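Local coordinates for protein aminopentol aminotransferase (Sphingopyxis macrogoltabida, PDB 6HBS) that transfers the amino group of aminopentol, the hydrolysed form of fumonisin B1, to pyruvate with the help of pyridoxal 5'-phosphate, in the bacterial degradation of that toxin, at residues 33-38 with 364-369; 37-40 with 46-49; 211-216 with 247-252; 229-234 with 241-246. All blocks are in the same frame, centred on the assembly; numbering follows the deposited sequence.

Contact 1. Residues 33-38 with 364-369; sequences PEFPQF and ACLKGG
Leu-366 puts one methyl group, CD1, over the face of the Phe-35 ring, and the whole contact is built round that methyl. This is a CH-pi contact: CD1 stands 3.6 Å from the centroid of the Phe-35 ring and only 10° off its normal. The leucine is extended at its outer bond (chi2 174°), which makes CD1 its leading atom, while CD2 reaches one rim of the ring at 4.0 Å from Phe-35 CE2. The two side chains cross at about a right angle, with the CD1 methyl as the atom over the ring centre.

CD1 also makes the other contacts. It is in van der Waals contact with the carbonyl O of Glu-34 at 3.5 Å, and it packs against apolar carbon at Glu-34 CB, 3.9 Å away, and at Pro-36 CD, 4.3 Å from Leu-366 CD1 and at the outer limit of the contact. With an alanine in place of Phe-35, the CD1 methyl would probably lose the flat surface beneath it, and Tyr-371, which meets the same ring edge-to-face, its aromatic partner.

No hydrogen bond joins the segments. At the exposed margin Glu-34 OE2 and Lys-367 NZ are 5.2 Å apart, so their opposite charges may attract weakly without a salt bridge.

Within 364-369 the backbone ends helix 356-367 in a Schellman motif, with Gly-369 at positive phi and its N bonded to Leu-366 O. A loop and a helix end more than 300 residues apart are thus held by shape and dispersion, with almost no directional polar grip.

Contact 2. Residues 37-40 with 46-49; sequences QFFR and RIWD
Phe-39 and Ile-47 carry the apolar side of this hairpin contact, their side chains crossing obliquely. The closest approach is tight: Ile-47 CD1 lies 3.4 Å from Phe-39 CE2. Ile-47 CG1 sits between the backbone N and the carbonyl carbon (chi1 60°), which sends its CD1 branch against the phenylalanine. The base of the same aromatic side chain passes close to the partner backbone, with Phe-39 CB 3.4 Å from Trp-48 O, an oxygen that meets the ring at its edge.

Phe-39 and Asp-49 form an antiparallel non-hydrogen-bonded pair, their CA atoms a close 3.9 Å apart and their side chains diverging. The carboxylate of Asp-49 turns away from Phe-39 to the hydroxyl of Tyr-55 and the backbone N of Gln-53. Arg-40 also leaves the partner strand: its CB brushes Asp-49 O at 3.7 Å, and its guanidinium goes on to a salt bridge with Glu-52.

The one hydrogen bond between the segments is backbone to backbone. Arg-40 N reaches Trp-48 O at 2.8 Å with a nearly straight N-H (175°), so this oxygen serves both the strand pairing and the flank of Phe-39.

The hairpin of strands 39-43 and 46-49 forms one side of a four-stranded mixed sheet, in which 54-57 lies beyond 46-49 and receives Ile-47 on Tyr-55. Helix 5-17 covers Phe-38 through Leu-10 and Ala-14, while Gly-90 and Thr-89 of the second subunit pack on Phe-39 and Ile-47, so the hairpin also lies at the dimer interface.

Contact 3. Residues 211-216 with 247-252; sequences EFARTA and LGIEPD
Ala-213 turns its methyl from helix 210-223 toward the loop, where CB meets Leu-247 CD1 at 3.8 Å and, a little more loosely, Ile-249 CG1 at 4.1 Å. Its backbone is touched as well, by the other branch of the isoleucine: Ile-249 CG2 lies 3.9 Å from Ala-213 O. The indole of Trp-244 packs on both Ala-213 and Ile-249.

The helix is the connection of a beta-alpha-beta crossover, leading from strand 189-194 to the neighbouring parallel strand 226-230, and the loop it touches runs on into strand 253-256, next in the same sheet.

At Arg-214 the contact passes from apolar to polar. Its side chain crosses that of Ile-249 at about a right angle, with Arg-214 CG 3.8 Å from Ile-249 CD1, and then runs extended to NE. There a water bridges the segments: it accepts from Arg-214 NE at 2.9 Å and donates to Leu-247 O at 2.8 Å. About one turn back along the helix, Glu-211 OE2 lies in the plane of the guanidinium, at its edge, in a long salt bridge of 3.8 Å to Arg-214 NH1.

Contact 4. Residues 229-234 with 241-246; sequences VDDVRA and DCSWTH. With PLP (pyridoxal-5'-phosphate), chain C.
Asp-231 grips Ser-243 with both carboxylate oxygens, in the segment that leads on from strand 226-230 in the seven-stranded sheet of a fold type I PLP enzyme. OD2 accepts the backbone N of Ser-243 on its syn lone pair at 2.8 Å, and the hydroxyl OG donates to Asp-231 OD1 in a very short bond of 2.5 Å. Two bonds from one residue hold the buried carboxylate against turning. Beside them Val-229 splits its methyls: CG1 packs on Cys-242 SG at 3.7 Å, while CG2 packs on the Trp-244 indole, 3.8 Å from CE3.

The contact slackens at Ala-234, whose CB is 3.9 Å from Ser-243 OG. Beyond the type I turn of 242-245 the second segment leaves its partner, and His-246 is exposed to solvent.

On the cofactor side, Asp-230 OD2 lies 2.7 Å from the pyridine N1 of PLP and also bonds His-146 ND1, while OD1 closes an Asx turn by accepting Val-232 N. With an alanine at Asp-230, N1 would probably be left without its carboxylate, His-146 without its hydrogen-bond partner and the Asx turn without its closing bond. Val-232 sets CG1 against the PLP ring. Arg-233, bent at chi3 (-64°), brings the edge of its guanidinium to the cofactor, where NE donates to PLP O3 at 2.8 Å and 171°.

Contacts 1 and 2 share Gln-37 and Phe-38 and touch through Pro-36 and Asp-49, their centres 10 Å apart; both also meet the second subunit. Contacts 3 and 4 form a second pair, 11 Å between centres, in which Trp-244 packs on Ala-213 and Pro-251 on Val-229. The pairs lie far apart: contacts 1 and 3 are about 40 Å from centre to centre. Along the chain contact 2 closes first; contact 3 then spans contact 4, and contact 1 spans both. Contacts 1 and 2 lie at the small four-stranded sheet, contacts 3 and 4 beside the seven-stranded one. Contact 4 reaches the cofactor; contact 3 adjoins it on helix 210-223, which precedes strand 226-230.

Contact 1. Residues 33-38 with 364-369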
# COMPACT_ATOMS: atom_id res chain seq x y z
N PRO A 33 -7.28 -23.93 -16.77
CA PRO A 33 -7.15 -24.56 -15.46
C PRO A 33 -5.74 -25.09 -15.16
O PRO A 33 -5.40 -25.30 -14.01
CB PRO A 33 -8.20 -25.69 -15.50
CG PRO A 33 -8.32 -26.02 -16.97
CD PRO A 33 -8.21 -24.67 -17.65
N GLU A 34 -4.93 -25.25 -16.21
CA GLU A 34 -3.55 -25.72 -16.10
C GLU A 34 -2.65 -24.70 -15.40
O GLU A 34 -1.58 -25.05 -14.93
CB GLU A 34 -2.97 -26.02 -17.48
CG GLU A 34 -3.66 -27.19 -18.18
CD GLU A 34 -4.76 -26.84 -19.17
OE1 GLU A 34 -5.38 -25.77 -19.04
OE2 GLU A 34 -4.99 -27.66 -20.06
N PHE A 35 -3.04 -23.42 -15.41
CA PHE A 35 -2.22 -22.36 -14.82
C PHE A 35 -2.17 -22.57 -13.31
O PHE A 35 -3.21 -22.67 -12.66
CB PHE A 35 -2.73 -20.97 -15.21
CG PHE A 35 -2.23 -20.51 -16.55
CD1 PHE A 35 -2.85 -20.92 -17.72
CD2 PHE A 35 -1.10 -19.72 -16.65
CE1 PHE A 35 -2.37 -20.52 -18.96
CE2 PHE A 35 -0.59 -19.34 -17.89
CZ PHE A 35 -1.24 -19.74 -19.05
N PRO A 36 -0.96 -22.69 -12.71
CA PRO A 36 -0.82 -22.73 -11.26
C PRO A 36 -1.14 -21.38 -10.59
O PRO A 36 -0.78 -20.32 -11.11
CB PRO A 36 0.66 -23.08 -11.06
CG PRO A 36 1.34 -22.51 -12.28
CD PRO A 36 0.34 -22.71 -13.40
N GLN A 37 -1.83 -21.45 -9.45
CA GLN A 37 -2.17 -20.27 -8.62
C GLN A 37 -1.04 -19.93 -7.63
O GLN A 37 -0.69 -18.76 -7.48
CB GLN A 37 -3.48 -20.50 -7.86
CG GLN A 37 -3.89 -19.28 -7.04
CD GLN A 37 -4.18 -18.05 -7.86
OE1 GLN A 37 -5.34 -17.79 -8.20
NE2 GLN A 37 -3.15 -17.27 -8.17
N PHE A 38 -0.47 -20.96 -6.98
CA PHE A 38 0.45 -20.82 -5.88
C PHE A 38 1.86 -21.28 -6.26
O PHE A 38 2.01 -22.34 -6.83
CB PHE A 38 -0.08 -21.62 -4.69
CG PHE A 38 -1.35 -21.05 -4.13
CD1 PHE A 38 -1.31 -19.85 -3.43
CD2 PHE A 38 -2.56 -21.65 -4.38
CE1 PHE A 38 -2.46 -19.29 -2.94
CE2 PHE A 38 -3.73 -21.08 -3.90
CZ PHE A 38 -3.67 -19.91 -3.16
N ALA A 364 -0.51 -24.70 -23.50
CA ALA A 364 0.43 -25.67 -24.08
C ALA A 364 1.87 -25.23 -23.79
O ALA A 364 2.73 -26.04 -23.57
CB ALA A 364 0.17 -25.82 -25.57
N CYS A 365 2.10 -23.91 -23.73
CA CYS A 365 3.43 -23.41 -23.37
C CYS A 365 3.83 -23.78 -21.93
O CYS A 365 5.02 -23.97 -21.66
CB CYS A 365 3.53 -21.90 -23.53
SG CYS A 365 3.55 -21.29 -25.23
N LEU A 366 2.86 -23.88 -21.00
CA LEU A 366 3.15 -24.30 -19.60
C LEU A 366 3.86 -25.66 -19.58
O LEU A 366 4.80 -25.84 -18.82
CB LEU A 366 1.88 -24.41 -18.75
CG LEU A 366 1.19 -23.11 -18.35
CD1 LEU A 366 -0.14 -23.40 -17.63
CD2 LEU A 366 2.08 -22.24 -17.49
N LYS A 367 3.41 -26.60 -20.41
CA LYS A 367 3.99 -27.95 -20.45
C LYS A 367 5.47 -27.90 -20.82
O LYS A 367 6.23 -28.76 -20.39
CB LYS A 367 3.32 -28.84 -21.50
CG LYS A 367 1.88 -29.24 -21.20
CD LYS A 367 1.61 -30.70 -21.53
CE LYS A 367 0.40 -30.90 -22.42
NZ LYS A 367 -0.78 -30.17 -21.89
N GLY A 368 5.86 -26.92 -21.64
CA GLY A 368 7.23 -26.74 -22.02
C GLY A 368 7.99 -25.87 -21.07
O GLY A 368 9.08 -25.45 -21.38
N GLY A 369 7.40 -25.54 -19.91
CA GLY A 369 8.12 -24.75 -18.92
C GLY A 369 8.23 -23.28 -19.28
O GLY A 369 9.23 -22.67 -18.98

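Contact 2. Residues 37-40 with 46-49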
# COMPACT_ATOMS: atom_id res chain seq x y z
N GLN A 37 -1.83 -21.45 -9.45
CA GLN A 37 -2.17 -20.27 -8.62
C GLN A 37 -1.04 -19.93 -7.63
O GLN A 37 -0.69 -18.76 -7.48
CB GLN A 37 -3.48 -20.50 -7.86
CG GLN A 37 -3.89 -19.28 -7.04
CD GLN A 37 -4.18 -18.05 -7.86
OE1 GLN A 37 -5.34 -17.79 -8.20
NE2 GLN A 37 -3.15 -17.27 -8.17
N PHE A 38 -0.47 -20.96 -6.98
CA PHE A 38 0.45 -20.82 -5.88
C PHE A 38 1.86 -21.28 -6.26
O PHE A 38 2.01 -22.34 -6.83
CB PHE A 38 -0.08 -21.62 -4.69
CG PHE A 38 -1.35 -21.05 -4.13
CD1 PHE A 38 -1.31 -19.85 -3.43
CD2 PHE A 38 -2.56 -21.65 -4.38
CE1 PHE A 38 -2.46 -19.29 -2.94
CE2 PHE A 38 -3.73 -21.08 -3.90
CZ PHE A 38 -3.67 -19.91 -3.16
N PHE A 39 2.87 -20.51 -5.85
CA PHE A 39 4.28 -20.75 -6.19
C PHE A 39 5.13 -21.02 -4.94
O PHE A 39 4.68 -20.79 -3.80
CB PHE A 39 4.83 -19.58 -6.99
CG PHE A 39 4.11 -19.43 -8.30
CD1 PHE A 39 2.88 -18.79 -8.37
CD2 PHE A 39 4.64 -19.98 -9.46
CE1 PHE A 39 2.21 -18.70 -9.58
CE2 PHE A 39 3.96 -19.89 -10.67
CZ PHE A 39 2.75 -19.24 -10.73
N ARG A 40 6.33 -21.56 -5.14
CA ARG A 40 7.22 -21.91 -4.02
C ARG A 40 8.46 -21.01 -4.01
O ARG A 40 8.95 -20.61 -2.94
CB ARG A 40 7.57 -23.40 -4.02
CG ARG A 40 8.03 -23.87 -2.64
CD ARG A 40 8.47 -25.33 -2.58
NE ARG A 40 9.81 -25.46 -3.15
CZ ARG A 40 10.94 -25.23 -2.49
NH1 ARG A 40 10.91 -24.85 -1.23
NH2 ARG A 40 12.10 -25.40 -3.11
N ARG A 46 13.02 -17.17 -13.66
CA ARG A 46 12.25 -18.35 -13.46
C ARG A 46 11.42 -18.27 -12.17
O ARG A 46 11.87 -17.74 -11.16
CB ARG A 46 13.18 -19.58 -13.39
CG ARG A 46 13.65 -20.06 -14.75
CD ARG A 46 14.62 -21.24 -14.68
NE ARG A 46 14.87 -21.82 -16.01
CZ ARG A 46 15.50 -21.18 -16.99
NH1 ARG A 46 16.02 -19.98 -16.79
NH2 ARG A 46 15.57 -21.72 -18.20
N ILE A 47 10.27 -18.93 -12.20
CA ILE A 47 9.45 -19.23 -11.03
C ILE A 47 9.22 -20.73 -10.99
O ILE A 47 9.23 -21.38 -12.04
CB ILE A 47 8.09 -18.49 -11.09
CG1 ILE A 47 7.28 -18.89 -12.32
CG2 ILE A 47 8.31 -17.01 -11.00
CD1 ILE A 47 6.06 -17.99 -12.60
N TRP A 48 8.97 -21.26 -9.79
CA TRP A 48 8.59 -22.65 -9.56
C TRP A 48 7.25 -22.68 -8.83
O TRP A 48 7.09 -21.96 -7.82
CB TRP A 48 9.65 -23.36 -8.71
CG TRP A 48 10.95 -23.67 -9.39
CD1 TRP A 48 11.33 -24.90 -9.83
CD2 TRP A 48 12.07 -22.80 -9.66
NE1 TRP A 48 12.58 -24.86 -10.37
CE2 TRP A 48 13.06 -23.58 -10.28
CE3 TRP A 48 12.32 -21.44 -9.47
CZ2 TRP A 48 14.26 -23.05 -10.73
CZ3 TRP A 48 13.51 -20.91 -9.90
CH2 TRP A 48 14.48 -21.71 -10.52
N ASP A 49 6.32 -23.49 -9.32
CA ASP A 49 5.02 -23.64 -8.72
C ASP A 49 5.15 -24.50 -7.46
O ASP A 49 6.29 -24.96 -7.12
CB ASP A 49 4.00 -24.16 -9.73
CG ASP A 49 4.22 -25.57 -10.27
OD1 ASP A 49 4.96 -26.37 -9.62
OD2 ASP A 49 3.64 -25.84 -11.32

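Contact 3. Residues 211-216 with 247-252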
# COMPACT_ATOMS: atom_id res chain seq x y z
N GLU A 211 0.91 13.16 -32.00
CA GLU A 211 -0.05 14.24 -32.05
C GLU A 211 -0.91 14.18 -30.79
O GLU A 211 -1.30 15.21 -30.26
CB GLU A 211 -0.88 14.25 -33.34
CG GLU A 211 -0.88 15.61 -34.02
CD GLU A 211 0.50 16.28 -34.10
OE1 GLU A 211 0.68 17.34 -33.47
OE2 GLU A 211 1.40 15.73 -34.77
N PHE A 212 -1.17 12.96 -30.30
CA PHE A 212 -1.99 12.78 -29.10
C PHE A 212 -1.26 13.40 -27.90
O PHE A 212 -1.83 14.16 -27.15
CB PHE A 212 -2.38 11.30 -28.93
CG PHE A 212 -2.88 10.98 -27.55
CD1 PHE A 212 -4.11 11.46 -27.12
CD2 PHE A 212 -2.11 10.24 -26.66
CE1 PHE A 212 -4.58 11.17 -25.85
CE2 PHE A 212 -2.58 9.95 -25.39
CZ PHE A 212 -3.80 10.43 -24.97
N ALA A 213 0.03 13.07 -27.76
CA ALA A 213 0.85 13.50 -26.62
C ALA A 213 1.05 15.02 -26.62
O ALA A 213 0.94 15.65 -25.59
CB ALA A 213 2.17 12.74 -26.62
N ARG A 214 1.30 15.61 -27.81
CA ARG A 214 1.43 17.04 -27.93
C ARG A 214 0.12 17.73 -27.55
O ARG A 214 0.11 18.69 -26.84
CB ARG A 214 1.83 17.43 -29.35
CG ARG A 214 3.30 17.19 -29.64
CD ARG A 214 3.59 17.19 -31.12
NE ARG A 214 5.02 17.00 -31.31
CZ ARG A 214 5.63 16.87 -32.49
NH1 ARG A 214 4.93 16.61 -33.58
NH2 ARG A 214 6.94 17.01 -32.55
N THR A 215 -1.01 17.22 -28.03
CA THR A 215 -2.26 17.82 -27.69
C THR A 215 -2.49 17.75 -26.16
O THR A 215 -2.99 18.70 -25.57
CB THR A 215 -3.41 17.16 -28.44
OG1 THR A 215 -3.12 17.29 -29.84
CG2 THR A 215 -4.74 17.79 -28.08
N ALA A 216 -2.14 16.64 -25.51
CA ALA A 216 -2.30 16.56 -24.07
C ALA A 216 -1.50 17.70 -23.42
O ALA A 216 -2.01 18.42 -22.54
CB ALA A 216 -1.87 15.19 -23.57
N LEU A 247 9.29 11.19 -26.94
CA LEU A 247 8.33 12.06 -27.66
C LEU A 247 8.62 13.55 -27.43
O LEU A 247 7.92 14.38 -27.98
CB LEU A 247 6.89 11.74 -27.21
CG LEU A 247 6.39 10.33 -27.50
CD1 LEU A 247 4.91 10.21 -27.20
CD2 LEU A 247 6.66 9.92 -28.94
N GLY A 248 9.59 13.89 -26.58
CA GLY A 248 9.86 15.29 -26.23
C GLY A 248 8.72 15.94 -25.44
O GLY A 248 8.60 17.15 -25.41
N ILE A 249 7.91 15.13 -24.74
CA ILE A 249 6.79 15.66 -23.96
C ILE A 249 7.03 15.34 -22.48
O ILE A 249 7.05 14.16 -22.14
CB ILE A 249 5.45 15.09 -24.45
CG1 ILE A 249 5.19 15.41 -25.92
CG2 ILE A 249 4.31 15.58 -23.56
CD1 ILE A 249 4.94 16.87 -26.18
N GLU A 250 7.16 16.38 -21.66
CA GLU A 250 7.35 16.25 -20.21
C GLU A 250 6.04 16.50 -19.49
O GLU A 250 5.39 17.54 -19.64
CB GLU A 250 8.43 17.20 -19.70
CG GLU A 250 9.81 16.86 -20.20
CD GLU A 250 10.92 17.74 -19.66
OE1 GLU A 250 12.06 17.63 -20.16
OE2 GLU A 250 10.67 18.52 -18.73
N PRO A 251 5.60 15.57 -18.62
CA PRO A 251 4.44 15.82 -17.78
C PRO A 251 4.76 16.77 -16.62
O PRO A 251 5.92 17.12 -16.37
CB PRO A 251 4.09 14.41 -17.28
CG PRO A 251 5.46 13.75 -17.17
CD PRO A 251 6.22 14.26 -18.37
N ASP A 252 3.72 17.16 -15.89
CA ASP A 252 3.84 17.86 -14.63
C ASP A 252 4.04 16.87 -13.47
O ASP A 252 4.81 17.16 -12.58
CB ASP A 252 2.60 18.71 -14.38
CG ASP A 252 2.39 19.68 -15.52
OD1 ASP A 252 3.36 20.34 -15.86
OD2 ASP A 252 1.31 19.69 -16.12
O HOH W 1 7.03 16.73 -29.25

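Contact 4. Residues 229-234 with 241-246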
# COMPACT_ATOMS: atom_id res chain seq x y z
N VAL A 229 1.53 11.54 -16.24
CA VAL A 229 1.83 10.30 -16.95
C VAL A 229 1.87 9.17 -15.92
O VAL A 229 2.64 9.23 -14.98
CB VAL A 229 3.14 10.40 -17.74
CG1 VAL A 229 3.64 9.04 -18.18
CG2 VAL A 229 2.98 11.31 -18.94
N ASP A 230 1.05 8.13 -16.13
CA ASP A 230 1.04 6.99 -15.25
C ASP A 230 2.06 5.97 -15.76
O ASP A 230 1.76 5.21 -16.64
CB ASP A 230 -0.36 6.41 -15.09
CG ASP A 230 -0.42 5.24 -14.16
OD1 ASP A 230 0.67 4.79 -13.73
OD2 ASP A 230 -1.53 4.72 -13.96
N ASP A 231 3.26 5.99 -15.15
CA ASP A 231 4.39 5.16 -15.56
C ASP A 231 4.57 3.98 -14.60
O ASP A 231 5.67 3.40 -14.56
CB ASP A 231 5.68 5.96 -15.65
CG ASP A 231 6.27 5.99 -17.04
OD1 ASP A 231 6.16 4.96 -17.77
OD2 ASP A 231 6.89 7.03 -17.37
N VAL A 232 3.48 3.60 -13.90
CA VAL A 232 3.59 2.51 -12.92
C VAL A 232 3.96 1.20 -13.63
O VAL A 232 4.74 0.38 -13.09
CB VAL A 232 2.30 2.39 -12.08
CG1 VAL A 232 2.28 1.08 -11.29
CG2 VAL A 232 2.14 3.58 -11.15
N ARG A 233 3.36 0.96 -14.80
CA ARG A 233 3.54 -0.26 -15.53
C ARG A 233 4.79 -0.21 -16.43
O ARG A 233 5.58 -1.20 -16.47
CB ARG A 233 2.32 -0.64 -16.36
CG ARG A 233 2.29 -2.14 -16.63
CD ARG A 233 1.12 -2.61 -17.46
NE ARG A 233 -0.14 -2.41 -16.77
CZ ARG A 233 -1.33 -2.82 -17.21
NH1 ARG A 233 -1.41 -3.70 -18.19
NH2 ARG A 233 -2.44 -2.37 -16.63
N ALA A 234 4.94 0.87 -17.20
CA ALA A 234 5.99 0.93 -18.26
C ALA A 234 7.31 1.54 -17.75
O ALA A 234 8.33 1.44 -18.43
CB ALA A 234 5.46 1.72 -19.43
N ASP A 241 14.07 7.36 -17.90
CA ASP A 241 13.31 8.52 -17.51
C ASP A 241 11.84 8.20 -17.84
O ASP A 241 11.51 7.07 -18.23
CB ASP A 241 13.94 9.75 -18.19
CG ASP A 241 13.56 11.11 -17.63
OD1 ASP A 241 12.53 11.24 -16.94
OD2 ASP A 241 14.31 12.05 -17.87
N CYS A 242 10.97 9.17 -17.62
CA CYS A 242 9.58 9.05 -17.94
C CYS A 242 9.46 8.51 -19.37
O CYS A 242 10.22 8.92 -20.25
CB CYS A 242 8.90 10.40 -17.82
SG CYS A 242 7.12 10.38 -18.20
N SER A 243 8.51 7.60 -19.58
CA SER A 243 8.38 6.88 -20.83
C SER A 243 8.00 7.79 -22.00
O SER A 243 8.00 7.31 -23.11
CB SER A 243 7.38 5.78 -20.67
OG SER A 243 7.77 4.86 -19.66
N TRP A 244 7.58 9.05 -21.76
CA TRP A 244 7.33 10.02 -22.85
C TRP A 244 8.56 10.85 -23.21
O TRP A 244 8.45 11.78 -24.02
CB TRP A 244 6.12 10.91 -22.55
CG TRP A 244 4.84 10.26 -22.99
CD1 TRP A 244 4.68 8.99 -23.48
CD2 TRP A 244 3.54 10.86 -23.03
NE1 TRP A 244 3.37 8.76 -23.81
CE2 TRP A 244 2.65 9.89 -23.54
CE3 TRP A 244 3.05 12.12 -22.69
CZ2 TRP A 244 1.29 10.14 -23.70
CZ3 TRP A 244 1.71 12.36 -22.85
CH2 TRP A 244 0.84 11.38 -23.33
N THR A 245 9.74 10.53 -22.66
CA THR A 245 10.95 11.28 -22.95
C THR A 245 11.25 11.31 -24.45
O THR A 245 11.55 12.37 -24.97
CB THR A 245 12.20 10.69 -22.27
OG1 THR A 245 11.93 10.55 -20.87
CG2 THR A 245 13.39 11.59 -22.46
N HIS A 246 11.16 10.16 -25.12
CA HIS A 246 11.47 10.03 -26.57
C HIS A 246 10.44 10.75 -27.47
O HIS A 246 10.70 10.91 -28.65
CB HIS A 246 11.64 8.55 -26.95
CG HIS A 246 12.93 7.92 -26.47
ND1 HIS A 246 12.96 6.75 -25.71
CD2 HIS A 246 14.22 8.28 -26.66
CE1 HIS A 246 14.21 6.42 -25.45
NE2 HIS A 246 15.00 7.34 -26.02
N1 PLP C . -1.32 2.25 -12.90
C2 PLP C . -0.94 1.36 -13.85
C2A PLP C . -0.67 1.79 -15.27
C3 PLP C . -0.71 -0.03 -13.46
O3 PLP C . -0.32 -0.94 -14.37
C4 PLP C . -0.91 -0.43 -12.05
C4A PLP C . -0.65 -1.84 -11.69
C5 PLP C . -1.39 0.64 -11.12
C6 PLP C . -1.54 1.93 -11.61
C5A PLP C . -1.66 0.38 -9.64
O4P PLP C . -0.49 -0.15 -8.97
P PLP C . -0.82 -1.11 -7.72
O1P PLP C . -1.42 -2.35 -8.23
O2P PLP C . -1.83 -0.35 -6.91
O3P PLP C . 0.56 -1.28 -7.12